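Local atomic coordinates of intimin (Escherichia coli, PDB entry 1F00), a protein that probably mediates attachment of enteropathogenic Escherichia coli to its receptor through an adhesive region of immunoglobulin-like domains capped by a C-type lectin-like domain. Residues 244-247 and 248-251. Numbering follows the deposited sequence.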
loop_
_atom_site.group_PDB
_atom_site.type_symbol
_atom_site.label_atom_id
_atom_site.label_comp_id
_atom_site.label_asym_id
_atom_site.label_seq_id
_atom_site.Cartn_x
_atom_site.Cartn_y
_atom_site.Cartn_z
ATOM N N GLN A 244 34.137 4.526 10.022
ATOM C CA GLN A 244 35.301 3.717 10.401
ATOM C C GLN A 244 36.628 4.400 10.051
ATOM O O GLN A 244 36.791 4.944 8.959
ATOM C CB GLN A 244 35.241 2.348 9.705
ATOM C CG GLN A 244 36.273 1.344 10.219
ATOM C CD GLN A 244 35.905 0.774 11.574
ATOM O OE1 GLN A 244 36.778 0.447 12.384
ATOM N NE2 GLN A 244 34.605 0.635 11.825
ATOM N N GLN A 245 37.578 4.361 10.978
ATOM C CA GLN A 245 38.888 4.973 10.743
ATOM C C GLN A 245 39.668 4.187 9.696
ATOM O O GLN A 245 39.572 2.959 9.639
ATOM C CB GLN A 245 39.740 4.972 12.022
ATOM C CG GLN A 245 39.383 5.996 13.094
ATOM C CD GLN A 245 40.263 5.837 14.325
ATOM O OE1 GLN A 245 40.422 4.732 14.839
ATOM N NE2 GLN A 245 40.841 6.938 14.802
ATOM N N THR A 246 40.431 4.892 8.866
ATOM C CA THR A 246 41.284 4.216 7.901
ATOM C C THR A 246 42.537 3.939 8.733
ATOM O O THR A 246 42.648 4.406 9.875
ATOM C CB THR A 246 41.690 5.121 6.713
ATOM O OG1 THR A 246 42.413 6.259 7.205
ATOM C CG2 THR A 246 40.461 5.584 5.935
ATOM N N ALA A 247 43.478 3.183 8.186
ATOM C CA ALA A 247 44.703 2.903 8.923
ATOM C C ALA A 247 45.380 4.227 9.282
ATOM O O ALA A 247 45.890 4.402 10.391
ATOM C CB ALA A 247 45.635 2.039 8.080
ATOM N N GLN A 248 45.366 5.173 8.349
ATOM C CA GLN A 248 45.999 6.461 8.603
ATOM C C GLN A 248 45.275 7.298 9.658
ATOM O O GLN A 248 45.923 7.996 10.434
ATOM C CB GLN A 248 46.134 7.261 7.309
ATOM C CG GLN A 248 46.941 8.536 7.491
ATOM C CD GLN A 248 48.285 8.275 8.163
ATOM O OE1 GLN A 248 49.156 7.606 7.599
ATOM N NE2 GLN A 248 48.452 8.796 9.381
ATOM N N ASP A 249 43.942 7.239 9.683
ATOM C CA ASP A 249 43.177 7.992 10.675
ATOM C C ASP A 249 43.524 7.484 12.076
ATOM O O ASP A 249 43.716 8.264 13.010
ATOM C CB ASP A 249 41.663 7.809 10.486
ATOM C CG ASP A 249 41.137 8.432 9.207
ATOM O OD1 ASP A 249 41.629 9.509 8.811
ATOM O OD2 ASP A 249 40.207 7.844 8.613
ATOM N N ALA A 250 43.577 6.164 12.206
ATOM C CA ALA A 250 43.869 5.519 13.484
ATOM C C ALA A 250 45.238 5.933 14.008
ATOM O O ALA A 250 45.411 6.207 15.194
ATOM C CB ALA A 250 43.806 3.996 13.322
ATOM N N LYS A 251 46.205 5.980 13.109
ATOM C CA LYS A 251 47.561 6.347 13.466
ATOM C C LYS A 251 47.657 7.772 14.013
ATOM O O LYS A 251 48.460 8.039 14.904
ATOM C CB LYS A 251 48.461 6.187 12.241
ATOM C CG LYS A 251 49.934 6.120 12.550
ATOM C CD LYS A 251 50.712 5.680 11.322
ATOM C CE LYS A 251 52.196 5.589 11.618
ATOM N NZ LYS A 251 52.969 5.169 10.412
HETATM O O HOH W 1 43.463 6.532 17.018
#
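Thr246 OG1 sits over one face of the Asp249 carboxylate, 3.2 Å from Asp249 CG, while the backbone N-H of Thr246 reaches Asp249 OD2 on its anti side at 3.0 Å. That bond is nearly straight (168°) but comes in 30° out of the carboxylate plane. The Gln245 amide turns one face to Ala250, with Gln245 CD 3.7 Å from Ala250 CA. At the amide's nitrogen edge, a water weakly held by Gln245 NE2 donates to Ala250 O. Thr246 OG1, placed between its own backbone N and carbonyl carbon (chi1 60°), accepts from Asp249 N at 3.1 Å. Together, the two reciprocal N-H bonds make a capping box: Thr246 is the N-cap, and both N-H groups find side-chain acceptors. Helical bonding follows at once, from Ala250 N to Thr246 O (3.1 Å) and from Lys251 N to Ala247 O. Gln245 CB packs on Asp249 CB at 3.8 Å, beside the box. The turn lies on the surface of the C-type lectin-like domain, where the loop after strand 240-242 enters helix 247-252. Tyr196 OH bonds Gln245 N, and Gln245 NE2 gives its stronger bond to Val254 O, tying the loop to strand 254-259, which Asp249 also touches at Val254.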